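Local coordinates for FAD-binding PCMH-type domain-containing protein (Gibberella zeae, PDB 6YJO) that probably oxidises oligosaccharides as a fungal flavoenzyme, carrying an FAD that is bound covalently at two points, at residues K483-K486 and A487-D490; A205-W208 and E209-L213. All coordinates share one frame; numbering follows the deposited sequence.

Contact 1 (K483-K486 and A487-D490); sequences KKLK and AELD. With NAG (2-acetamido-2-deoxy-beta-D-glucopyranose), chain B.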
ATOM      1  N   LYS A 483      12.576   3.173  16.037  1.00 49.15           N
ATOM      2  CA  LYS A 483      14.035   3.219  16.048  1.00 49.77           C
ATOM      3  C   LYS A 483      14.601   2.443  17.231  1.00 49.26           C
ATOM      4  O   LYS A 483      15.654   1.805  17.119  1.00 48.36           O
ATOM      5  CB  LYS A 483      14.508   4.669  16.083  1.00 50.47           C
ATOM      6  CG  LYS A 483      14.250   5.438  14.802  1.00 50.20           C
ATOM      7  CD  LYS A 483      14.445   6.931  15.010  1.00 52.31           C
ATOM      8  CE  LYS A 483      15.603   7.473  14.189  1.00 54.12           C
ATOM      9  NZ  LYS A 483      16.897   6.801  14.503  1.00 54.37           N
ATOM     10  N   LYS A 484      13.920   2.493  18.380  1.00 50.10           N
ATOM     11  CA  LYS A 484      14.374   1.717  19.529  1.00 52.37           C
ATOM     12  C   LYS A 484      14.309   0.227  19.228  1.00 51.18           C
ATOM     13  O   LYS A 484      15.223  -0.529  19.579  1.00 51.50           O
ATOM     14  CB  LYS A 484      13.527   2.047  20.758  1.00 53.91           C
ATOM     15  CG  LYS A 484      14.077   1.473  22.054  1.00 58.04           C
ATOM     16  CD  LYS A 484      13.212   1.841  23.251  1.00 62.01           C
ATOM     17  CE  LYS A 484      12.043   0.889  23.428  1.00 63.13           C
ATOM     18  NZ  LYS A 484      12.485  -0.495  23.751  1.00 64.62           N
ATOM     19  N   LEU A 485      13.239  -0.206  18.558  1.00 50.37           N
ATOM     20  CA  LEU A 485      13.068  -1.620  18.243  1.00 49.14           C
ATOM     21  C   LEU A 485      13.991  -2.063  17.115  1.00 48.68           C
ATOM     22  O   LEU A 485      14.441  -3.214  17.100  1.00 43.33           O
ATOM     23  CB  LEU A 485      11.610  -1.882  17.875  1.00 46.57           C
ATOM     24  CG  LEU A 485      11.205  -3.309  17.521  1.00 45.84           C
ATOM     25  CD1 LEU A 485      11.580  -4.280  18.627  1.00 45.26           C
ATOM     26  CD2 LEU A 485       9.709  -3.342  17.259  1.00 45.11           C
ATOM     27  N   LYS A 486      14.276  -1.175  16.162  1.00 49.38           N
ATOM     28  CA  LYS A 486      15.216  -1.510  15.098  1.00 50.41           C
ATOM     29  C   LYS A 486      16.597  -1.825  15.665  1.00 53.40           C
ATOM     30  O   LYS A 486      17.278  -2.742  15.191  1.00 45.69           O
ATOM     31  CB  LYS A 486      15.282  -0.358  14.093  1.00 52.14           C
ATOM     32  CG  LYS A 486      16.311  -0.518  12.982  1.00 53.00           C
ATOM     33  CD  LYS A 486      15.825  -1.399  11.842  1.00 48.61           C
ATOM     34  CE  LYS A 486      16.911  -1.545  10.783  1.00 48.22           C
ATOM     35  NZ  LYS A 486      16.482  -2.328   9.593  1.00 45.46           N
ATOM     36  N   ALA A 487      17.021  -1.082  16.691  1.00 53.02           N
ATOM     37  CA  ALA A 487      18.322  -1.339  17.299  1.00 56.13           C
ATOM     38  C   ALA A 487      18.336  -2.679  18.027  1.00 56.62           C
ATOM     39  O   ALA A 487      19.358  -3.378  18.027  1.00 55.22           O
ATOM     40  CB  ALA A 487      18.689  -0.202  18.252  1.00 50.62           C
ATOM     41  N   GLU A 488      17.217  -3.048  18.657  1.00 56.88           N
ATOM     42  CA  GLU A 488      17.109  -4.362  19.280  1.00 56.53           C
ATOM     43  C   GLU A 488      17.359  -5.472  18.268  1.00 55.91           C
ATOM     44  O   GLU A 488      18.186  -6.365  18.490  1.00 58.63           O
ATOM     45  CB  GLU A 488      15.721  -4.541  19.893  1.00 56.70           C
ATOM     46  CG  GLU A 488      15.627  -4.370  21.391  1.00 61.17           C
ATOM     47  CD  GLU A 488      14.459  -5.157  21.973  1.00 62.91           C
ATOM     48  OE1 GLU A 488      14.577  -6.396  22.106  1.00 64.20           O
ATOM     49  OE2 GLU A 488      13.409  -4.545  22.271  1.00 63.40           O
ATOM     50  N   LEU A 489      16.653  -5.424  17.139  1.00 53.24           N
ATOM     51  CA  LEU A 489      16.492  -6.567  16.252  1.00 51.15           C
ATOM     52  C   LEU A 489      17.417  -6.540  15.045  1.00 48.95           C
ATOM     53  O   LEU A 489      17.955  -7.583  14.669  1.00 49.76           O
ATOM     54  CB  LEU A 489      15.035  -6.641  15.781  1.00 49.18           C
ATOM     55  CG  LEU A 489      14.020  -6.692  16.930  1.00 48.50           C
ATOM     56  CD1 LEU A 489      12.587  -6.685  16.415  1.00 46.69           C
ATOM     57  CD2 LEU A 489      14.272  -7.907  17.818  1.00 48.94           C
ATOM     58  N   ASP A 490      17.617  -5.383  14.422  1.00 47.31           N
ATOM     59  CA  ASP A 490      18.494  -5.250  13.259  1.00 46.62           C
ATOM     60  C   ASP A 490      19.442  -4.084  13.508  1.00 47.87           C
ATOM     61  O   ASP A 490      19.288  -3.004  12.924  1.00 47.52           O
ATOM     62  CB  ASP A 490      17.679  -5.046  11.980  1.00 44.70           C
ATOM     63  CG  ASP A 490      18.498  -5.254  10.721  1.00 45.59           C
ATOM     64  OD1 ASP A 490      19.604  -5.830  10.814  1.00 47.21           O
ATOM     65  OD2 ASP A 490      18.034  -4.841   9.637  1.00 44.80           O
TER
HETATM   66  C1  NAG B   1      18.109 -13.319  17.202  1.00 46.47           C
HETATM   67  C2  NAG B   1      18.430 -14.180  18.418  1.00 47.24           C
HETATM   68  C3  NAG B   1      17.265 -14.170  19.410  1.00 49.00           C
HETATM   69  C4  NAG B   1      16.816 -12.749  19.730  1.00 49.61           C
HETATM   70  C5  NAG B   1      16.590 -11.958  18.445  1.00 49.48           C
HETATM   71  C6  NAG B   1      16.295 -10.499  18.699  1.00 49.99           C
HETATM   72  C7  NAG B   1      19.807 -16.213  18.466  1.00 46.05           C
HETATM   73  C8  NAG B   1      19.977 -17.608  17.940  1.00 43.15           C
HETATM   74  N2  NAG B   1      18.742 -15.541  18.012  1.00 46.84           N
HETATM   75  O3  NAG B   1      17.675 -14.827  20.606  1.00 49.57           O
HETATM   76  O4  NAG B   1      15.568 -12.798  20.410  1.00 53.39           O
HETATM   77  O5  NAG B   1      17.763 -12.007  17.621  1.00 49.91           O
HETATM   78  O6  NAG B   1      17.491  -9.759  18.904  1.00 52.37           O
HETATM   79  O7  NAG B   1      20.598 -15.716  19.262  1.00 48.07           O
HETATM   80  O   HOH W   1      14.328  -2.399  23.508  1.00 52.21           O
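Lys486 and Asp490 form a salt bridge four residues apart at the C-terminal end of helix 479-489. Lys486 NZ lies 3.0 Å from Asp490 OD2 and meets it on the anti side, 31° out of the carboxylate plane. The lysine chain bends once, at chi2 (81°), and then runs extended beside the aspartate, pointing the same way. The amine is also held by Ser223 O and Asp493. OD2 of Asp490 takes the backbone N-H of Phe495 and OD1 that of Met494, so the carboxylate is gripped by several bonds. Both side chains are buried, and their bonds tie the helix end to the chain after it and to Ser223, just after helix 211-220.

The backbone adds the i to i+4 bonds of the last turn. Asp490 N reaches Lys486 O at 2.8 Å, although Asp490 has itself left helical geometry. The charged ends of Lys484 and Glu488 are too far apart for a salt bridge, NZ and OE2 being 4.4 Å apart. One water spans the gap, donating to Glu488 OE2 at 2.6 Å and accepting from Lys484 NZ at 2.7 Å.

On another side of the helix Leu485 and Leu489 pack obliquely, with their CD1 methyls 3.4 Å apart. Leu489 turns its other methyl to the attached glycan, CD2 lying 3.4 Å from C6 of the N-acetylglucosamine of chain B. The sugar O6 gives a weak hydrogen bond to Glu488 O. The two leucines face helix 211-220, where Leu485 touches Ala216 and Leu489 touches Leu213, while Lys483 and Lys486 rest on the loop around Ile501.

Contact 2 (A205-W208 and E209-L213); sequences AADW and EYYDL. With NAG (2-acetamido-2-deoxy-beta-D-glucopyranose), chain C.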
ATOM      1  N   ALA A 205       5.427 -14.116  15.344  1.00 44.98           N
ATOM      2  CA  ALA A 205       5.193 -12.847  16.020  1.00 42.05           C
ATOM      3  C   ALA A 205       3.694 -12.611  16.155  1.00 41.92           C
ATOM      4  O   ALA A 205       2.979 -12.565  15.148  1.00 41.43           O
ATOM      5  CB  ALA A 205       5.855 -11.705  15.248  1.00 39.87           C
ATOM      6  N   ALA A 206       3.226 -12.467  17.392  1.00 42.86           N
ATOM      7  CA  ALA A 206       1.834 -12.132  17.656  1.00 44.77           C
ATOM      8  C   ALA A 206       1.781 -11.265  18.906  1.00 45.78           C
ATOM      9  O   ALA A 206       2.769 -11.123  19.630  1.00 45.91           O
ATOM     10  CB  ALA A 206       0.967 -13.394  17.795  1.00 45.28           C
ATOM     11  N   ASP A 207       0.608 -10.676  19.150  1.00 47.15           N
ATOM     12  CA  ASP A 207       0.488  -9.688  20.219  1.00 49.81           C
ATOM     13  C   ASP A 207       0.958 -10.245  21.557  1.00 50.61           C
ATOM     14  O   ASP A 207       1.617  -9.540  22.330  1.00 50.49           O
ATOM     15  CB  ASP A 207      -0.957  -9.199  20.321  1.00 52.50           C
ATOM     16  CG  ASP A 207      -1.232  -8.002  19.430  1.00 53.57           C
ATOM     17  OD1 ASP A 207      -0.263  -7.364  18.964  1.00 53.75           O
ATOM     18  OD2 ASP A 207      -2.417  -7.686  19.200  1.00 55.39           O
ATOM     19  N   TRP A 208       0.643 -11.507  21.846  1.00 51.77           N
ATOM     20  CA  TRP A 208       0.985 -12.068  23.150  1.00 51.81           C
ATOM     21  C   TRP A 208       2.487 -12.305  23.269  1.00 50.48           C
ATOM     22  O   TRP A 208       3.137 -11.805  24.194  1.00 49.76           O
ATOM     23  CB  TRP A 208       0.217 -13.368  23.383  1.00 51.15           C
ATOM     24  CG  TRP A 208       0.176 -13.780  24.825  1.00 52.61           C
ATOM     25  CD1 TRP A 208       0.965 -14.712  25.439  1.00 52.16           C
ATOM     26  CD2 TRP A 208      -0.699 -13.267  25.836  1.00 54.81           C
ATOM     27  NE1 TRP A 208       0.632 -14.812  26.769  1.00 54.29           N
ATOM     28  CE2 TRP A 208      -0.388 -13.935  27.037  1.00 56.06           C
ATOM     29  CE3 TRP A 208      -1.719 -12.309  25.841  1.00 55.74           C
ATOM     30  CZ2 TRP A 208      -1.061 -13.676  28.233  1.00 57.17           C
ATOM     31  CZ3 TRP A 208      -2.384 -12.053  27.026  1.00 57.38           C
ATOM     32  CH2 TRP A 208      -2.053 -12.732  28.205  1.00 57.90           C
ATOM     33  N   GLU A 209       3.057 -13.067  22.335  1.00 51.74           N
ATOM     34  CA  GLU A 209       4.448 -13.478  22.468  1.00 54.77           C
ATOM     35  C   GLU A 209       5.424 -12.346  22.170  1.00 50.74           C
ATOM     36  O   GLU A 209       6.530 -12.333  22.723  1.00 49.26           O
ATOM     37  CB  GLU A 209       4.734 -14.663  21.543  1.00 63.10           C
ATOM     38  CG  GLU A 209       3.864 -15.890  21.794  1.00 70.41           C
ATOM     39  CD  GLU A 209       2.642 -15.937  20.897  1.00 76.01           C
ATOM     40  OE1 GLU A 209       1.878 -14.948  20.870  1.00 78.45           O
ATOM     41  OE2 GLU A 209       2.450 -16.963  20.211  1.00 77.26           O
ATOM     42  N   TYR A 210       5.045 -11.389  21.311  1.00 46.21           N
ATOM     43  CA  TYR A 210       5.976 -10.354  20.858  1.00 42.72           C
ATOM     44  C   TYR A 210       5.170  -9.088  20.542  1.00 38.17           C
ATOM     45  O   TYR A 210       4.937  -8.728  19.385  1.00 34.98           O
ATOM     46  CB  TYR A 210       6.785 -10.826  19.649  1.00 43.85           C
ATOM     47  CG  TYR A 210       7.709 -11.989  19.951  1.00 46.13           C
ATOM     48  CD1 TYR A 210       8.901 -11.795  20.642  1.00 47.22           C
ATOM     49  CD2 TYR A 210       7.392 -13.279  19.544  1.00 46.20           C
ATOM     50  CE1 TYR A 210       9.748 -12.851  20.922  1.00 48.83           C
ATOM     51  CE2 TYR A 210       8.232 -14.340  19.819  1.00 48.37           C
ATOM     52  CZ  TYR A 210       9.410 -14.119  20.510  1.00 50.57           C
ATOM     53  OH  TYR A 210      10.257 -15.169  20.792  1.00 53.32           O
ATOM     54  N   TYR A 211       4.763  -8.389  21.604  1.00 40.77           N
ATOM     55  CA  TYR A 211       3.837  -7.266  21.459  1.00 42.32           C
ATOM     56  C   TYR A 211       4.434  -6.150  20.606  1.00 41.69           C
ATOM     57  O   TYR A 211       3.766  -5.607  19.719  1.00 41.02           O
ATOM     58  CB  TYR A 211       3.449  -6.734  22.840  1.00 45.88           C
ATOM     59  CG  TYR A 211       2.212  -5.857  22.844  1.00 50.12           C
ATOM     60  CD1 TYR A 211       0.943  -6.415  22.788  1.00 52.11           C
ATOM     61  CD2 TYR A 211       2.315  -4.472  22.914  1.00 53.00           C
ATOM     62  CE1 TYR A 211      -0.193  -5.622  22.792  1.00 55.41           C
ATOM     63  CE2 TYR A 211       1.185  -3.670  22.923  1.00 55.71           C
ATOM     64  CZ  TYR A 211      -0.066  -4.252  22.861  1.00 56.89           C
ATOM     65  OH  TYR A 211      -1.200  -3.467  22.864  1.00 58.30           O
ATOM     66  N   ASP A 212       5.692  -5.783  20.868  1.00 43.39           N
ATOM     67  CA  ASP A 212       6.294  -4.647  20.177  1.00 43.86           C
ATOM     68  C   ASP A 212       6.665  -4.991  18.740  1.00 43.84           C
ATOM     69  O   ASP A 212       6.466  -4.175  17.832  1.00 43.64           O
ATOM     70  CB  ASP A 212       7.536  -4.168  20.931  1.00 46.69           C
ATOM     71  CG  ASP A 212       7.203  -3.475  22.237  1.00 48.64           C
ATOM     72  OD1 ASP A 212       6.060  -2.996  22.396  1.00 48.90           O
ATOM     73  OD2 ASP A 212       8.098  -3.402  23.104  1.00 50.05           O
ATOM     74  N   LEU A 213       7.226  -6.180  18.516  1.00 42.33           N
ATOM     75  CA  LEU A 213       7.539  -6.606  17.157  1.00 40.24           C
ATOM     76  C   LEU A 213       6.283  -6.634  16.295  1.00 39.33           C
ATOM     77  O   LEU A 213       6.267  -6.103  15.177  1.00 37.79           O
ATOM     78  CB  LEU A 213       8.213  -7.977  17.188  1.00 41.20           C
ATOM     79  CG  LEU A 213       8.501  -8.652  15.847  1.00 43.35           C
ATOM     80  CD1 LEU A 213       9.192  -7.689  14.891  1.00 44.03           C
ATOM     81  CD2 LEU A 213       9.351  -9.894  16.073  1.00 45.20           C
TER
HETATM   82  C1  NAG C   2      15.547 -12.153  21.696  1.00 56.73           C
HETATM   83  C2  NAG C   2      14.054 -12.067  22.070  1.00 57.27           C
HETATM   84  C3  NAG C   2      13.872 -11.674  23.538  1.00 59.19           C
HETATM   85  C4  NAG C   2      14.670 -12.613  24.430  1.00 62.01           C
HETATM   86  C5  NAG C   2      16.135 -12.554  24.025  1.00 60.85           C
HETATM   87  C6  NAG C   2      17.006 -13.486  24.832  1.00 62.46           C
HETATM   88  C7  NAG C   2      12.785 -11.498  20.044  1.00 55.67           C
HETATM   89  C8  NAG C   2      12.110 -10.405  19.273  1.00 56.30           C
HETATM   90  N2  NAG C   2      13.353 -11.135  21.201  1.00 56.38           N
HETATM   91  O3  NAG C   2      12.486 -11.762  23.852  1.00 59.10           O
HETATM   92  O4  NAG C   2      14.505 -12.368  25.825  1.00 66.33           O
HETATM   93  O5  NAG C   2      16.250 -12.970  22.656  1.00 59.02           O
HETATM   94  O6  NAG C   2      17.001 -14.795  24.276  1.00 63.61           O
HETATM   95  O7  NAG C   2      12.814 -12.658  19.638  1.00 54.37           O
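Ala206 and Tyr210 are joined by the one hydrogen bond across this turn. Tyr210 N donates to Ala206 O at 2.8 Å. The bond closes the loop that leads from strand 202-206 to helix 211-220, with Tyr210 at the N-cap position. Asp207 OD1 forms a salt bridge with Arg218 of that helix and a hydrogen bond with Asn407.

Two contacts bring polar atoms against carbon. Asp207 O lies in the plane of the Tyr211 ring at its edge, 3.2 Å from CD1. A chi1 of -163° swings the ring away from its own backbone N and brings its edge to that carbonyl oxygen. Glu209 bends at chi2 (95°), which folds its carboxylate back over the turn. Its OE1 comes to 3.4 Å from Trp208 CB and 3.6 Å from Ala206 CB.

Apolar contact is slight. Ala205 CB meets Leu213 CD2 at 4.0 Å.

The glycan borders the turn as well. Tyr210 CE1 is 3.3 Å from the acetamide O7 of the N-acetylglucosamine of chain C, a close contact; the sugar is hydrogen-bonded to Arg203.

Ala205 pairs through its backbone with Ala193 of the antiparallel strand 190-196, and its side chain packs against helix 211-220 on Thr214 and Leu217.

Contact 2 comes first along the chain, and contact 1 follows near the C-terminus. Their centres lie 15 Å apart, on the same side of the chain's centre. Helix 211-220 is the shared element: it starts in contact 2, and its first turn meets helix 479-489. Leu485 CD2 is 3.4 Å from Asp212 O. A C-terminal helix of the berberine-like region is thus packed against a helix that follows a strand of the antiparallel sheet. Both contacts also border the glycan attached to the protein. The side chains of Lys486 and Leu213 each lie about 10 Å from the bound FAD.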